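Local coordinates for putative carbohydrate-active enzyme (Uncultured organism, PDB 5WH8), which probably hydrolyses glycosidic bonds in cellulose, this chain being the family 5 glycoside hydrolase part of a longer, multi-modular cellulase, at residues I67-W72 with W108-D113; G116-T121 with E145-P150. All blocks are in the same frame, centred on the assembly; numbering follows the deposited sequence.

Contact 1. Residues I67-W72 with W108-D113; sequences IYTHEW and WHVLND
I67 and W108 pair in parallel at the C-terminal ends of strands 62-68 and 103-109, neighbours in the (beta/alpha)8 (TIM) barrel joined by a beta-alpha-beta crossover through helix 83-100. The strand ends pack tightly. H109 N donates to I67 O (2.9 Å), and two residues after I67, the methyl CG2 of T69 sits over the W108 indole, 3.6 Å from the centroid of its five-membered ring and only 19° off the normal, a CH-pi contact. Threonine suits this place because its two branches divide the work: with chi1 at 65°, CG2 lies anti to the carbonyl carbon and meets the indole, while OG1 is left to pair with ND1 of H70 (2.7 Å). The indole NE1 is hydrogen-bonded to T121 OG1. On the sheet face carrying Y68 and H109, the two rings lie side by side with planes 45° apart, and H109 CD2 stands 3.5 Å from Y68 CE1, over the phenol face; D107 holds H109 ND1.

Beyond the strands the loops part and water fills in. One water donates to H109 O and accepts from H70 N, and another links E71 OE2 to N112 N. The long side chain of E71 spans this wetter margin, where N112 ND2 reaches OE2 from above the carboxylate plane. The nearby carboxylate of D113 would probably repel that of E71, but E71 OE2 and D113 OD2 stay 5.8 Å apart, and on the solvent side a water donates a hydrogen bond to D113 OD2 and accepts one from E71 N at 2.9 Å.

Contact 2. Residues G116-T121 with E145-P150; sequences GDPNYT and EICNEP
The backbone of C147 (phi -165°, psi 95°) turns its CB toward P118, 3.8 Å from P118 CB, while chi1 of 51° tucks SG between the backbone N and the carbonyl carbon. The backbone of G116 directs its carbonyl at that of P150, where G116 O receives a CA-H...O contact from P150 CA at 3.2 Å. The CD of P118 faces the CB of P150 at 4.2 Å, so two proline rings and the CB methylene of C147 close a buried seam between the loops after barrel strands 103-109 and 142-145. Proline suits P118 because it opens the 3-10 segment 118-121, where lacking an N-H costs little, as first-turn N-H groups have no partner within the helix.

That turn is braced from within. D117 OD1 accepts from N119 N in an Asx turn and, through its syn lone pair, from N119 ND2 at 2.9 Å. P118 O is gripped twice, by T121 N and T121 OG1, the latter bond lying in the carbonyl plane. Helix 157-172 flanks the seam, Y163 against P118 and V160 against P150. Between the segments contact is apolar apart from the CA-H...O, so close fit and the G116-N151 backbone hydrogen bond together probably set their spacing.

How the contacts relate
Contact 1 comes first along the chain, and the centres of the two contacts lie about 9 Å apart at the C-terminal end of the eight-stranded barrel. Contact 1 joins the ends of strands 62-68 and 103-109; contact 2 joins the loops that follow strands 103-109 and 142-145, so the third strand serves both. They meet directly: W108 N lies 2.9 Å from E145 O, a probable hydrogen bond. In TIM barrels this end carries the active site, and E149, within the N-E-P sequence of 148-150 and with its OE2 hydrogen-bonded to H209 ND1, is consistent with the family 5 acid/base glutamate.

Contact 1. Residues I67-W72 with W108-D113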
loop_
_atom_site.group_PDB
_atom_site.type_symbol
_atom_site.label_atom_id
_atom_site.label_comp_id
_atom_site.label_asym_id
_atom_site.label_seq_id
_atom_site.Cartn_x
_atom_site.Cartn_y
_atom_site.Cartn_z
ATOM N N ILE A 67 -0.792 9.231 1.875
ATOM C CA ILE A 67 -0.918 10.666 1.646
ATOM C C ILE A 67 -2.359 11.079 1.949
ATOM O O ILE A 67 -3.228 10.996 1.091
ATOM C CB ILE A 67 -0.520 11.004 0.202
ATOM C CG1 ILE A 67 0.929 10.583 -0.053
ATOM C CG2 ILE A 67 -0.677 12.497 -0.089
ATOM C CD1 ILE A 67 1.153 10.098 -1.438
ATOM N N TYR A 68 -2.625 11.438 3.202
ATOM C CA TYR A 68 -3.983 11.812 3.585
ATOM C C TYR A 68 -4.441 12.977 2.736
ATOM O O TYR A 68 -3.654 13.894 2.499
ATOM C CB TYR A 68 -4.064 12.217 5.050
ATOM C CG TYR A 68 -4.288 11.077 6.018
ATOM C CD1 TYR A 68 -3.274 10.176 6.301
ATOM C CD2 TYR A 68 -5.502 10.939 6.682
ATOM C CE1 TYR A 68 -3.465 9.159 7.214
ATOM C CE2 TYR A 68 -5.702 9.920 7.583
ATOM C CZ TYR A 68 -4.679 9.041 7.851
ATOM O OH TYR A 68 -4.881 8.025 8.776
ATOM N N THR A 69 -5.692 12.950 2.283
ATOM C CA THR A 69 -6.206 14.052 1.489
ATOM C C THR A 69 -6.794 15.110 2.414
ATOM O O THR A 69 -6.685 16.314 2.154
ATOM C CB THR A 69 -7.260 13.575 0.469
ATOM O OG1 THR A 69 -8.409 13.067 1.153
ATOM C CG2 THR A 69 -6.696 12.504 -0.444
ATOM N N HIS A 70 -7.360 14.647 3.532
ATOM C CA HIS A 70 -8.059 15.486 4.499
ATOM C C HIS A 70 -7.570 15.259 5.934
ATOM O O HIS A 70 -6.598 14.538 6.152
ATOM C CB HIS A 70 -9.558 15.226 4.390
ATOM C CG HIS A 70 -10.145 15.746 3.118
ATOM N ND1 HIS A 70 -9.888 15.173 1.888
ATOM C CD2 HIS A 70 -10.956 16.802 2.880
ATOM C CE1 HIS A 70 -10.523 15.853 0.950
ATOM N NE2 HIS A 70 -11.182 16.843 1.525
ATOM N N GLU A 71 -8.259 15.880 6.894
ATOM C CA GLU A 71 -7.801 16.044 8.278
ATOM C C GLU A 71 -6.588 16.960 8.324
ATOM O O GLU A 71 -6.057 17.371 7.271
ATOM C CB GLU A 71 -7.502 14.693 8.940
ATOM C CG GLU A 71 -8.703 13.750 8.847
ATOM C CD GLU A 71 -8.517 12.422 9.569
ATOM O OE1 GLU A 71 -8.201 12.423 10.783
ATOM O OE2 GLU A 71 -8.707 11.370 8.915
ATOM N N TRP A 72 -6.158 17.312 9.531
ATOM C CA TRP A 72 -5.150 18.354 9.658
ATOM C C TRP A 72 -3.928 18.009 8.810
ATOM O O TRP A 72 -3.387 16.913 8.908
ATOM C CB TRP A 72 -4.704 18.578 11.112
ATOM C CG TRP A 72 -3.721 19.721 11.125
ATOM C CD1 TRP A 72 -4.013 21.059 11.202
ATOM C CD2 TRP A 72 -2.296 19.628 10.977
ATOM N NE1 TRP A 72 -2.851 21.798 11.114
ATOM C CE2 TRP A 72 -1.787 20.947 10.979
ATOM C CE3 TRP A 72 -1.401 18.557 10.833
ATOM C CZ2 TRP A 72 -0.426 21.221 10.853
ATOM C CZ3 TRP A 72 -0.048 18.831 10.706
ATOM C CH2 TRP A 72 0.428 20.152 10.712
ATOM N N TRP A 108 -3.085 7.681 -2.477
ATOM C CA TRP A 108 -3.990 8.830 -2.343
ATOM C C TRP A 108 -5.041 8.442 -1.298
ATOM O O TRP A 108 -6.024 7.724 -1.579
ATOM C CB TRP A 108 -4.605 9.167 -3.700
ATOM C CG TRP A 108 -5.520 10.370 -3.756
ATOM C CD1 TRP A 108 -6.886 10.362 -3.916
ATOM C CD2 TRP A 108 -5.133 11.755 -3.698
ATOM N NE1 TRP A 108 -7.367 11.653 -3.968
ATOM C CE2 TRP A 108 -6.311 12.523 -3.833
ATOM C CE3 TRP A 108 -3.906 12.412 -3.543
ATOM C CZ2 TRP A 108 -6.301 13.915 -3.801
ATOM C CZ3 TRP A 108 -3.891 13.792 -3.525
ATOM C CH2 TRP A 108 -5.080 14.532 -3.640
ATOM N N HIS A 109 -4.800 8.882 -0.070
ATOM C CA HIS A 109 -5.391 8.232 1.112
ATOM C C HIS A 109 -6.694 8.897 1.515
ATOM O O HIS A 109 -6.744 9.617 2.510
ATOM C CB HIS A 109 -4.367 8.240 2.267
ATOM C CG HIS A 109 -4.668 7.294 3.407
ATOM N ND1 HIS A 109 -4.285 5.971 3.382
ATOM C CD2 HIS A 109 -5.222 7.494 4.632
ATOM C CE1 HIS A 109 -4.601 5.389 4.525
ATOM N NE2 HIS A 109 -5.177 6.291 5.305
ATOM N N VAL A 110 -7.737 8.649 0.714
ATOM C CA VAL A 110 -9.105 9.105 1.024
ATOM C C VAL A 110 -9.644 8.328 2.229
ATOM O O VAL A 110 -9.356 7.138 2.383
ATOM C CB VAL A 110 -10.065 8.948 -0.175
ATOM C CG1 VAL A 110 -9.531 9.641 -1.401
ATOM C CG2 VAL A 110 -10.360 7.511 -0.488
ATOM N N LEU A 111 -10.390 9.015 3.092
ATOM C CA LEU A 111 -10.984 8.383 4.254
ATOM C C LEU A 111 -12.157 9.197 4.829
ATOM O O LEU A 111 -13.314 8.823 4.645
ATOM C CB LEU A 111 -9.908 8.153 5.311
ATOM C CG LEU A 111 -10.296 7.390 6.581
ATOM C CD1 LEU A 111 -10.852 5.991 6.277
ATOM C CD2 LEU A 111 -9.077 7.329 7.469
ATOM N N ASN A 112 -11.852 10.316 5.494
ATOM C CA ASN A 112 -12.855 11.068 6.264
ATOM C C ASN A 112 -13.138 12.464 5.693
ATOM O O ASN A 112 -12.596 12.848 4.660
ATOM C CB ASN A 112 -12.406 11.222 7.734
ATOM C CG ASN A 112 -12.353 9.898 8.493
ATOM O OD1 ASN A 112 -13.223 9.032 8.343
ATOM N ND2 ASN A 112 -11.323 9.744 9.328
ATOM N N ASP A 113 -14.004 13.211 6.381
ATOM C CA ASP A 113 -14.339 14.593 6.010
ATOM C C ASP A 113 -14.906 14.731 4.582
ATOM O O ASP A 113 -14.708 15.759 3.934
ATOM C CB ASP A 113 -13.107 15.505 6.173
ATOM C CG ASP A 113 -12.635 15.609 7.624
ATOM O OD1 ASP A 113 -13.317 15.058 8.520
ATOM O OD2 ASP A 113 -11.596 16.257 7.880
HETATM O O HOH W 1 -5.791 5.607 7.741
HETATM O O HOH W 2 -8.107 11.684 3.813
HETATM O O HOH W 3 -9.379 11.574 6.306
HETATM O O HOH W 4 -9.896 18.213 6.278
#

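Contact 2. Residues G116-T121 with E145-P150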
loop_
_atom_site.group_PDB
_atom_site.type_symbol
_atom_site.label_atom_id
_atom_site.label_comp_id
_atom_site.label_asym_id
_atom_site.label_seq_id
_atom_site.Cartn_x
_atom_site.Cartn_y
_atom_site.Cartn_z
ATOM N N GLY A 116 -14.521 10.168 1.646
ATOM C CA GLY A 116 -14.998 8.788 1.554
ATOM C C GLY A 116 -15.589 8.484 0.184
ATOM O O GLY A 116 -15.555 7.356 -0.293
ATOM N N ASP A 117 -16.171 9.493 -0.455
ATOM C CA ASP A 117 -16.471 9.380 -1.878
ATOM C C ASP A 117 -15.288 9.967 -2.628
ATOM O O ASP A 117 -15.103 11.175 -2.623
ATOM C CB ASP A 117 -17.755 10.120 -2.251
ATOM C CG ASP A 117 -18.188 9.859 -3.690
ATOM O OD1 ASP A 117 -17.324 9.600 -4.568
ATOM O OD2 ASP A 117 -19.421 9.888 -3.930
ATOM N N PRO A 118 -14.461 9.120 -3.253
ATOM C CA PRO A 118 -13.226 9.686 -3.817
ATOM C C PRO A 118 -13.489 10.707 -4.937
ATOM O O PRO A 118 -12.630 11.539 -5.224
ATOM C CB PRO A 118 -12.477 8.444 -4.343
ATOM C CG PRO A 118 -13.562 7.419 -4.591
ATOM C CD PRO A 118 -14.574 7.666 -3.484
ATOM N N ASN A 119 -14.648 10.634 -5.582
ATOM C CA ASN A 119 -15.001 11.644 -6.572
ATOM C C ASN A 119 -14.925 13.060 -6.020
ATOM O O ASN A 119 -14.638 14.009 -6.767
ATOM C CB ASN A 119 -16.398 11.380 -7.130
ATOM C CG ASN A 119 -16.445 10.134 -7.958
ATOM O OD1 ASN A 119 -15.927 10.106 -9.073
ATOM N ND2 ASN A 119 -17.065 9.086 -7.424
ATOM N N TYR A 120 -15.147 13.208 -4.714
ATOM C CA TYR A 120 -15.169 14.534 -4.118
ATOM C C TYR A 120 -13.762 15.077 -3.877
ATOM O O TYR A 120 -13.618 16.181 -3.331
ATOM C CB TYR A 120 -15.972 14.510 -2.814
ATOM C CG TYR A 120 -17.436 14.178 -3.003
ATOM C CD1 TYR A 120 -18.039 14.193 -4.271
ATOM C CD2 TYR A 120 -18.226 13.844 -1.914
ATOM C CE1 TYR A 120 -19.387 13.878 -4.426
ATOM C CE2 TYR A 120 -19.571 13.539 -2.069
ATOM C CZ TYR A 120 -20.137 13.550 -3.317
ATOM O OH TYR A 120 -21.484 13.236 -3.460
ATOM N N THR A 121 -12.738 14.314 -4.287
ATOM C CA THR A 121 -11.357 14.795 -4.253
ATOM C C THR A 121 -10.761 15.042 -5.648
ATOM O O THR A 121 -9.575 15.375 -5.747
ATOM C CB THR A 121 -10.414 13.802 -3.520
ATOM O OG1 THR A 121 -10.181 12.649 -4.348
ATOM C CG2 THR A 121 -11.001 13.386 -2.185
ATOM N N GLU A 145 -1.832 3.654 -5.846
ATOM C CA GLU A 145 -3.055 3.330 -5.105
ATOM C C GLU A 145 -3.955 4.573 -5.130
ATOM O O GLU A 145 -3.729 5.526 -4.380
ATOM C CB GLU A 145 -2.712 2.889 -3.670
ATOM C CG GLU A 145 -3.928 2.513 -2.818
ATOM C CD GLU A 145 -3.583 1.941 -1.452
ATOM O OE1 GLU A 145 -2.392 1.947 -1.074
ATOM O OE2 GLU A 145 -4.523 1.520 -0.735
ATOM N N ILE A 146 -4.960 4.568 -6.011
ATOM C CA ILE A 146 -5.645 5.799 -6.413
ATOM C C ILE A 146 -6.732 6.290 -5.416
ATOM O O ILE A 146 -7.139 7.461 -5.512
ATOM C CB ILE A 146 -6.243 5.650 -7.867
ATOM C CG1 ILE A 146 -7.157 4.419 -7.979
ATOM C CG2 ILE A 146 -5.116 5.590 -8.896
ATOM C CD1 ILE A 146 -8.037 4.407 -9.268
ATOM N N CYS A 147 -7.192 5.436 -4.497
ATOM C CA CYS A 147 -8.161 5.828 -3.443
ATOM C C CYS A 147 -8.246 4.801 -2.299
ATOM O O CYS A 147 -9.012 3.849 -2.353
ATOM C CB CYS A 147 -9.576 6.054 -4.029
ATOM S SG CYS A 147 -10.230 4.722 -5.070
ATOM N N ASN A 148 -7.483 5.051 -1.244
ATOM C CA ASN A 148 -7.383 4.164 -0.065
ATOM C C ASN A 148 -8.650 3.374 0.354
ATOM O O ASN A 148 -8.717 2.136 0.184
ATOM C CB ASN A 148 -6.906 5.035 1.111
ATOM C CG ASN A 148 -6.939 4.323 2.454
ATOM O OD1 ASN A 148 -6.394 3.233 2.604
ATOM N ND2 ASN A 148 -7.566 4.957 3.447
ATOM N N GLU A 149 -9.616 4.074 0.945
ATOM C CA GLU A 149 -10.836 3.458 1.509
ATOM C C GLU A 149 -12.095 4.255 1.180
ATOM O O GLU A 149 -12.544 5.087 1.981
ATOM C CB GLU A 149 -10.739 3.302 3.037
ATOM C CG GLU A 149 -9.816 2.151 3.438
ATOM C CD GLU A 149 -9.700 1.970 4.938
ATOM O OE1 GLU A 149 -10.334 2.728 5.709
ATOM O OE2 GLU A 149 -8.976 1.048 5.378
ATOM N N PRO A 150 -12.689 4.011 -0.003
ATOM C CA PRO A 150 -14.038 4.526 -0.260
ATOM C C PRO A 150 -14.967 4.064 0.855
ATOM O O PRO A 150 -14.847 2.926 1.296
ATOM C CB PRO A 150 -14.403 3.905 -1.622
ATOM C CG PRO A 150 -13.080 3.625 -2.264
ATOM C CD PRO A 150 -12.209 3.178 -1.113
#